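Local coordinates for protein Myo-inositol dehydrogenase (Corynebacterium glutamicum, PDB 3EUW) that probably oxidises myo-inositol with NAD+ as the hydride acceptor, working as a tetramer of Rossmann-fold subunits, at residues V18-I23 / Y286-L290; F123-F127 / S304-G310. All coordinates share one frame; numbering follows the deposited sequence.

Contact 1 of 2, residues V18-I23 / Y286-L290; sequences VHAANI and YKAEL. With NA (sodium ion), chain E.
V18 meets Y286 first. Its CG1 lies 4.0 Å from Y286 CB, and the two side chains cross at about a right angle. CG1 stands opposite the backbone N, which carries it to the base of the tyrosine ring. The next residue, H19, brings its ring near that of Y286, with the centroids 6.0 Å apart. E289 OE1 lies at the edge of the imidazole, near its plane, 4.3 Å from H19 CE1. H19 NE2 is hydrogen-bonded to E95, which helps fix the turn of the ring. Its ND1 contacts a water that donates to Y286 O and accepts from N22 ND2.

The segment belongs to helix 14-25, the first helix of the Rossmann fold, which follows a probable GxGxxG dinucleotide-binding turn. It packs on helix 283-299, where the axes of 18-23 and 286-290 come within 9.9 Å and cross at -64°.

N22 is gripped at both ends of its amide. OD1 accepts from K287 NZ at 2.9 Å, with the donor tilted 22° from the carbonyl plane. K287 is extended until chi4 (57°), where it bends to bring NZ round to the amide oxygen. The same NZ forms a salt bridge with D283. A second water accepts from both N22 ND2 and K287 NZ. These bonds fix which way the amide is turned. Further along the helix, next to the amide, the contact becomes apolar. L290 CD2 reaches N22 CB at 3.6 Å and touches I23 CG1 at an equal distance, crossing the isoleucine at about a right angle. I23 O faces elsewhere and binds the sodium ion at 2.4 Å, together with carbonyls of A24, N26 and L29.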
ATOM      1  N   VAL A  18       9.345 -27.150  15.212  1.00 25.75           N
ATOM      2  CA  VAL A  18       8.427 -26.052  15.486  1.00 24.22           C
ATOM      3  C   VAL A  18       7.513 -26.389  16.666  1.00 21.88           C
ATOM      4  O   VAL A  18       7.380 -25.610  17.601  1.00 23.26           O
ATOM      5  CB  VAL A  18       7.559 -25.730  14.248  1.00 25.33           C
ATOM      6  CG1 VAL A  18       6.462 -24.747  14.616  1.00 24.67           C
ATOM      7  CG2 VAL A  18       8.428 -25.153  13.152  1.00 26.01           C
ATOM      8  N   HIS A  19       6.878 -27.550  16.621  1.00 20.62           N
ATOM      9  CA  HIS A  19       5.999 -27.940  17.717  1.00 22.21           C
ATOM     10  C   HIS A  19       6.761 -28.026  19.046  1.00 21.91           C
ATOM     11  O   HIS A  19       6.303 -27.508  20.065  1.00 20.82           O
ATOM     12  CB  HIS A  19       5.339 -29.282  17.415  1.00 22.28           C
ATOM     13  CG  HIS A  19       4.331 -29.222  16.316  1.00 21.89           C
ATOM     14  ND1 HIS A  19       3.257 -28.359  16.340  1.00 22.79           N
ATOM     15  CD2 HIS A  19       4.210 -29.940  15.174  1.00 24.31           C
ATOM     16  CE1 HIS A  19       2.516 -28.550  15.263  1.00 22.89           C
ATOM     17  NE2 HIS A  19       3.072 -29.504  14.540  1.00 22.99           N
ATOM     18  N   ALA A  20       7.922 -28.674  19.024  1.00 22.47           N
ATOM     19  CA  ALA A  20       8.730 -28.819  20.234  1.00 24.47           C
ATOM     20  C   ALA A  20       9.014 -27.449  20.822  1.00 24.67           C
ATOM     21  O   ALA A  20       8.790 -27.220  22.008  1.00 25.11           O
ATOM     22  CB  ALA A  20      10.059 -29.547  19.919  1.00 23.63           C
ATOM     23  N   ALA A  21       9.501 -26.536  19.987  1.00 26.01           N
ATOM     24  CA  ALA A  21       9.804 -25.191  20.455  1.00 25.46           C
ATOM     25  C   ALA A  21       8.546 -24.469  20.953  1.00 25.84           C
ATOM     26  O   ALA A  21       8.611 -23.685  21.900  1.00 28.99           O
ATOM     27  CB  ALA A  21      10.468 -24.392  19.343  1.00 27.40           C
ATOM     28  N   ASN A  22       7.403 -24.727  20.321  1.00 23.38           N
ATOM     29  CA  ASN A  22       6.164 -24.084  20.754  1.00 22.78           C
ATOM     30  C   ASN A  22       5.650 -24.664  22.065  1.00 21.58           C
ATOM     31  O   ASN A  22       5.125 -23.935  22.901  1.00 19.45           O
ATOM     32  CB  ASN A  22       5.078 -24.183  19.672  1.00 19.05           C
ATOM     33  CG  ASN A  22       5.362 -23.273  18.487  1.00 21.08           C
ATOM     34  OD1 ASN A  22       6.083 -22.284  18.621  1.00 17.38           O
ATOM     35  ND2 ASN A  22       4.791 -23.594  17.330  1.00 16.83           N
ATOM     36  N   ILE A  23       5.802 -25.973  22.243  1.00 22.64           N
ATOM     37  CA  ILE A  23       5.362 -26.619  23.474  1.00 24.08           C
ATOM     38  C   ILE A  23       6.172 -26.066  24.643  1.00 25.97           C
ATOM     39  O   ILE A  23       5.616 -25.740  25.685  1.00 27.06           O
ATOM     40  CB  ILE A  23       5.533 -28.151  23.391  1.00 24.47           C
ATOM     41  CG1 ILE A  23       4.571 -28.696  22.335  1.00 20.78           C
ATOM     42  CG2 ILE A  23       5.270 -28.809  24.776  1.00 21.22           C
ATOM     43  CD1 ILE A  23       4.894 -30.102  21.872  1.00 22.93           C
ATOM     44  N   TYR A 286       0.935 -21.618  14.165  1.00 15.11           N
ATOM     45  CA  TYR A 286       1.276 -22.862  14.834  1.00 16.25           C
ATOM     46  C   TYR A 286       1.144 -22.751  16.335  1.00 15.89           C
ATOM     47  O   TYR A 286       0.746 -23.708  16.994  1.00 18.06           O
ATOM     48  CB  TYR A 286       2.685 -23.324  14.460  1.00 14.77           C
ATOM     49  CG  TYR A 286       2.754 -23.935  13.083  1.00 18.55           C
ATOM     50  CD1 TYR A 286       2.053 -25.102  12.786  1.00 17.89           C
ATOM     51  CD2 TYR A 286       3.534 -23.359  12.077  1.00 19.38           C
ATOM     52  CE1 TYR A 286       2.129 -25.686  11.529  1.00 19.42           C
ATOM     53  CE2 TYR A 286       3.616 -23.938  10.816  1.00 17.99           C
ATOM     54  CZ  TYR A 286       2.913 -25.102  10.552  1.00 20.57           C
ATOM     55  OH  TYR A 286       3.008 -25.697   9.319  1.00 19.64           O
ATOM     56  N   LYS A 287       1.476 -21.585  16.874  1.00 16.23           N
ATOM     57  CA  LYS A 287       1.371 -21.363  18.306  1.00 17.40           C
ATOM     58  C   LYS A 287      -0.096 -21.322  18.724  1.00 19.03           C
ATOM     59  O   LYS A 287      -0.478 -21.881  19.761  1.00 18.42           O
ATOM     60  CB  LYS A 287       2.075 -20.055  18.688  1.00 17.54           C
ATOM     61  CG  LYS A 287       3.600 -20.137  18.619  1.00 18.30           C
ATOM     62  CD  LYS A 287       4.280 -18.792  18.906  1.00 19.88           C
ATOM     63  CE  LYS A 287       5.796 -18.947  19.030  1.00 19.30           C
ATOM     64  NZ  LYS A 287       6.410 -19.559  17.820  1.00 22.23           N
ATOM     65  N   ALA A 288      -0.922 -20.667  17.908  1.00 17.78           N
ATOM     66  CA  ALA A 288      -2.337 -20.557  18.220  1.00 16.79           C
ATOM     67  C   ALA A 288      -2.984 -21.925  18.092  1.00 17.52           C
ATOM     68  O   ALA A 288      -3.877 -22.272  18.859  1.00 19.53           O
ATOM     69  CB  ALA A 288      -3.006 -19.558  17.291  1.00 15.92           C
ATOM     70  N   GLU A 289      -2.527 -22.704  17.121  1.00 18.06           N
ATOM     71  CA  GLU A 289      -3.069 -24.032  16.918  1.00 18.71           C
ATOM     72  C   GLU A 289      -2.762 -24.901  18.144  1.00 20.42           C
ATOM     73  O   GLU A 289      -3.618 -25.648  18.608  1.00 20.98           O
ATOM     74  CB  GLU A 289      -2.464 -24.673  15.671  1.00 17.57           C
ATOM     75  CG  GLU A 289      -3.069 -26.022  15.296  1.00 17.72           C
ATOM     76  CD  GLU A 289      -2.461 -26.591  14.025  1.00 15.43           C
ATOM     77  OE1 GLU A 289      -1.264 -26.951  14.047  1.00 17.48           O
ATOM     78  OE2 GLU A 289      -3.168 -26.674  13.000  1.00 13.61           O
ATOM     79  N   LEU A 290      -1.541 -24.790  18.666  1.00 20.98           N
ATOM     80  CA  LEU A 290      -1.148 -25.576  19.826  1.00 21.25           C
ATOM     81  C   LEU A 290      -1.998 -25.206  21.048  1.00 21.25           C
ATOM     82  O   LEU A 290      -2.464 -26.082  21.773  1.00 21.36           O
ATOM     83  CB  LEU A 290       0.336 -25.361  20.131  1.00 21.35           C
ATOM     84  CG  LEU A 290       0.961 -26.304  21.164  1.00 20.78           C
ATOM     85  CD1 LEU A 290       0.841 -27.752  20.694  1.00 18.42           C
ATOM     86  CD2 LEU A 290       2.406 -25.933  21.359  1.00 19.48           C
TER
HETATM   87 NA    NA E 343       5.912 -25.270  28.043  1.00 39.83          NA
HETATM   88  O   HOH W   1       3.003 -25.440  17.404  1.00 20.76           O
HETATM   89  O   HOH W   2       5.565 -21.249  15.551  1.00 28.53           O
HETATM   90  O   HOH W   3       7.896 -25.994  29.094  1.00 33.34           O

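Contact 2 of 2, residues F123-F127 / S304-G310; sequences FNRRF and SPNFEDG
The turn after strand 119-121, the last of the parallel Rossmann sheet, packs here against the start of helix 307-326. P305, which follows a cis peptide bond, reaches in among F123, R126 and F127. Its CB meets the edge of the F123 ring in plane, 4.0 Å from CD2. P305 CG lies over one face of the R126 guanidinium, 3.7 Å from R126 NE, and packs on CD as well. P305 CD meets the edge of the F127 ring, 3.7 Å from F127 CE2. F127 CZ also points at S304 O.

The helix opens with a capping box. N306 OD1 accepts from D309 N, and N306 N donates to D309 OD2 at 2.8 Å, on the anti side of the carboxylate. This holds D309 in place for R126. The R126 chain runs extended from CG to NE past the proline. Its salt bridge to D309 is long, NH2 to OD1 4.0 Å, with the two planes 47° apart. A water in the guanidinium plane accepts from NH2 and donates to OD1. Another water joins R126 NH1 to S304 OG. Both charges have further partners on helix 169-185: D180 for R126, R183 for D309.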
ATOM      1  N   PHE A 123      -4.768 -28.203  10.419  1.00 10.78           N
ATOM      2  CA  PHE A 123      -4.887 -27.243   9.318  1.00 12.37           C
ATOM      3  C   PHE A 123      -4.584 -25.896   9.958  1.00 12.38           C
ATOM      4  O   PHE A 123      -5.483 -25.116  10.282  1.00 10.40           O
ATOM      5  CB  PHE A 123      -6.292 -27.261   8.724  1.00 11.79           C
ATOM      6  CG  PHE A 123      -6.576 -28.485   7.898  1.00 13.62           C
ATOM      7  CD1 PHE A 123      -5.823 -28.765   6.762  1.00 11.75           C
ATOM      8  CD2 PHE A 123      -7.592 -29.359   8.258  1.00 11.18           C
ATOM      9  CE1 PHE A 123      -6.086 -29.911   5.994  1.00 13.03           C
ATOM     10  CE2 PHE A 123      -7.862 -30.501   7.504  1.00 12.84           C
ATOM     11  CZ  PHE A 123      -7.108 -30.777   6.371  1.00 12.63           C
ATOM     12  N   ASN A 124      -3.293 -25.655  10.141  1.00 12.98           N
ATOM     13  CA  ASN A 124      -2.788 -24.464  10.792  1.00 13.69           C
ATOM     14  C   ASN A 124      -3.207 -23.126  10.216  1.00 12.71           C
ATOM     15  O   ASN A 124      -3.235 -22.126  10.941  1.00 13.03           O
ATOM     16  CB  ASN A 124      -1.256 -24.524  10.858  1.00 14.23           C
ATOM     17  CG  ASN A 124      -0.616 -24.576   9.482  1.00 17.80           C
ATOM     18  OD1 ASN A 124      -0.681 -25.598   8.793  1.00 18.90           O
ATOM     19  ND2 ASN A 124      -0.010 -23.467   9.069  1.00 14.97           N
ATOM     20  N   ARG A 125      -3.534 -23.086   8.930  1.00 13.83           N
ATOM     21  CA  ARG A 125      -3.910 -21.809   8.332  1.00 13.39           C
ATOM     22  C   ARG A 125      -5.167 -21.198   8.949  1.00 13.61           C
ATOM     23  O   ARG A 125      -5.323 -19.980   8.938  1.00 14.27           O
ATOM     24  CB  ARG A 125      -4.042 -21.936   6.806  1.00 14.32           C
ATOM     25  CG  ARG A 125      -2.727 -22.318   6.119  1.00 13.04           C
ATOM     26  CD  ARG A 125      -2.902 -22.536   4.621  1.00 16.70           C
ATOM     27  NE  ARG A 125      -1.728 -23.157   4.027  1.00 16.61           N
ATOM     28  CZ  ARG A 125      -1.521 -23.306   2.720  1.00 18.12           C
ATOM     29  NH1 ARG A 125      -2.413 -22.873   1.838  1.00 14.86           N
ATOM     30  NH2 ARG A 125      -0.415 -23.900   2.292  1.00 15.80           N
ATOM     31  N   ARG A 126      -6.052 -22.019   9.501  1.00 12.37           N
ATOM     32  CA  ARG A 126      -7.252 -21.469  10.135  1.00 12.78           C
ATOM     33  C   ARG A 126      -6.851 -20.625  11.338  1.00 14.20           C
ATOM     34  O   ARG A 126      -7.584 -19.728  11.747  1.00 14.82           O
ATOM     35  CB  ARG A 126      -8.177 -22.577  10.652  1.00 15.22           C
ATOM     36  CG  ARG A 126      -8.714 -23.524   9.607  1.00 13.82           C
ATOM     37  CD  ARG A 126      -9.936 -24.230  10.159  1.00 13.39           C
ATOM     38  NE  ARG A 126     -10.513 -25.165   9.205  1.00 14.11           N
ATOM     39  CZ  ARG A 126     -11.729 -25.689   9.317  1.00 14.70           C
ATOM     40  NH1 ARG A 126     -12.503 -25.371  10.352  1.00 14.07           N
ATOM     41  NH2 ARG A 126     -12.184 -26.500   8.379  1.00 13.83           N
ATOM     42  N   PHE A 127      -5.674 -20.916  11.891  1.00 14.50           N
ATOM     43  CA  PHE A 127      -5.202 -20.217  13.078  1.00 14.35           C
ATOM     44  C   PHE A 127      -4.346 -18.999  12.792  1.00 14.38           C
ATOM     45  O   PHE A 127      -3.816 -18.370  13.707  1.00 13.08           O
ATOM     46  CB  PHE A 127      -4.485 -21.217  13.993  1.00 15.10           C
ATOM     47  CG  PHE A 127      -5.368 -22.358  14.428  1.00 14.86           C
ATOM     48  CD1 PHE A 127      -6.195 -22.235  15.546  1.00 15.82           C
ATOM     49  CD2 PHE A 127      -5.439 -23.522  13.667  1.00 14.40           C
ATOM     50  CE1 PHE A 127      -7.082 -23.251  15.893  1.00 16.26           C
ATOM     51  CE2 PHE A 127      -6.325 -24.547  14.004  1.00 14.77           C
ATOM     52  CZ  PHE A 127      -7.148 -24.413  15.116  1.00 15.77           C
ATOM     53  N   SER A 304     -11.383 -28.681  16.761  1.00 23.92           N
ATOM     54  CA  SER A 304     -11.701 -28.030  15.502  1.00 24.20           C
ATOM     55  C   SER A 304     -10.424 -27.372  14.980  1.00 21.47           C
ATOM     56  O   SER A 304      -9.827 -26.548  15.659  1.00 21.84           O
ATOM     57  CB  SER A 304     -12.780 -26.964  15.699  1.00 23.57           C
ATOM     58  OG  SER A 304     -13.066 -26.339  14.463  1.00 28.25           O
ATOM     59  N   PRO A 305      -9.970 -27.759  13.784  1.00 20.85           N
ATOM     60  CA  PRO A 305     -10.547 -28.731  12.844  1.00 20.88           C
ATOM     61  C   PRO A 305     -10.620 -30.132  13.454  1.00 20.70           C
ATOM     62  O   PRO A 305      -9.741 -30.527  14.230  1.00 20.38           O
ATOM     63  CB  PRO A 305      -9.572 -28.696  11.668  1.00 19.18           C
ATOM     64  CG  PRO A 305      -8.979 -27.327  11.741  1.00 20.48           C
ATOM     65  CD  PRO A 305      -8.747 -27.169  13.216  1.00 21.25           C
ATOM     66  N   ASN A 306     -11.655 -30.879  13.085  1.00 21.13           N
ATOM     67  CA  ASN A 306     -11.832 -32.236  13.587  1.00 20.43           C
ATOM     68  C   ASN A 306     -11.478 -33.311  12.555  1.00 21.39           C
ATOM     69  O   ASN A 306     -11.089 -33.019  11.417  1.00 19.85           O
ATOM     70  CB  ASN A 306     -13.276 -32.456  14.058  1.00 20.24           C
ATOM     71  CG  ASN A 306     -14.290 -32.305  12.942  1.00 22.27           C
ATOM     72  OD1 ASN A 306     -14.087 -32.782  11.823  1.00 21.48           O
ATOM     73  ND2 ASN A 306     -15.403 -31.658  13.249  1.00 23.04           N
ATOM     74  N   PHE A 307     -11.634 -34.563  12.974  1.00 20.54           N
ATOM     75  CA  PHE A 307     -11.350 -35.705  12.126  1.00 21.02           C
ATOM     76  C   PHE A 307     -12.108 -35.581  10.807  1.00 20.41           C
ATOM     77  O   PHE A 307     -11.546 -35.778   9.731  1.00 19.96           O
ATOM     78  CB  PHE A 307     -11.773 -36.990  12.845  1.00 20.85           C
ATOM     79  CG  PHE A 307     -11.377 -38.248  12.130  1.00 19.93           C
ATOM     80  CD1 PHE A 307     -10.144 -38.842  12.372  1.00 19.51           C
ATOM     81  CD2 PHE A 307     -12.249 -38.849  11.221  1.00 19.36           C
ATOM     82  CE1 PHE A 307      -9.779 -40.024  11.720  1.00 20.53           C
ATOM     83  CE2 PHE A 307     -11.893 -40.028  10.564  1.00 17.33           C
ATOM     84  CZ  PHE A 307     -10.657 -40.617  10.813  1.00 17.71           C
ATOM     85  N   GLU A 308     -13.387 -35.244  10.908  1.00 21.58           N
ATOM     86  CA  GLU A 308     -14.258 -35.104   9.748  1.00 21.91           C
ATOM     87  C   GLU A 308     -13.740 -34.072   8.745  1.00 18.83           C
ATOM     88  O   GLU A 308     -13.870 -34.262   7.543  1.00 16.81           O
ATOM     89  CB  GLU A 308     -15.674 -34.730  10.200  1.00 24.17           C
ATOM     90  CG  GLU A 308     -16.756 -35.136   9.233  1.00 30.40           C
ATOM     91  CD  GLU A 308     -16.684 -36.612   8.881  1.00 34.83           C
ATOM     92  OE1 GLU A 308     -16.589 -37.455   9.802  1.00 38.08           O
ATOM     93  OE2 GLU A 308     -16.729 -36.929   7.676  1.00 35.77           O
ATOM     94  N   ASP A 309     -13.162 -32.981   9.234  1.00 18.70           N
ATOM     95  CA  ASP A 309     -12.628 -31.971   8.328  1.00 18.15           C
ATOM     96  C   ASP A 309     -11.479 -32.577   7.536  1.00 17.17           C
ATOM     97  O   ASP A 309     -11.228 -32.189   6.397  1.00 17.82           O
ATOM     98  CB  ASP A 309     -12.131 -30.747   9.101  1.00 18.71           C
ATOM     99  CG  ASP A 309     -13.251 -30.014   9.819  1.00 20.04           C
ATOM    100  OD1 ASP A 309     -14.301 -29.745   9.192  1.00 18.32           O
ATOM    101  OD2 ASP A 309     -13.074 -29.696  11.012  1.00 21.36           O
ATOM    102  N   GLY A 310     -10.788 -33.536   8.148  1.00 17.44           N
ATOM    103  CA  GLY A 310      -9.681 -34.196   7.480  1.00 18.10           C
ATOM    104  C   GLY A 310     -10.174 -35.138   6.393  1.00 17.96           C
ATOM    105  O   GLY A 310      -9.553 -35.279   5.342  1.00 16.69           O
TER
HETATM  106  O   HOH W   4     -11.775 -24.275  13.089  1.00 22.41           O
HETATM  107  O   HOH W   5     -14.970 -26.876   9.320  1.00 33.67           O

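Overall arrangement
Contact 1 is the more buried of the two, although contact 2 lies nearer the centre of the chain. Contact 1 is a helix-on-helix crossing. Contact 2 sets a short 3-10 turn against a loop and the first turn of a helix. Their centres are about 15 Å apart. Helix 283-299 joins them, because Y286 and E289 also pack on N124, and E289 on F127. The next helix, 307-326, supplies one side of contact 2. The polar chemistry differs. Contact 1 relies on a neutral amide, a lysine and waters beside aliphatic packing. Contact 2 has no direct hydrogen bond across it and uses proline packing, a long ion pair and waters that join the arginine to an aspartate and a serine.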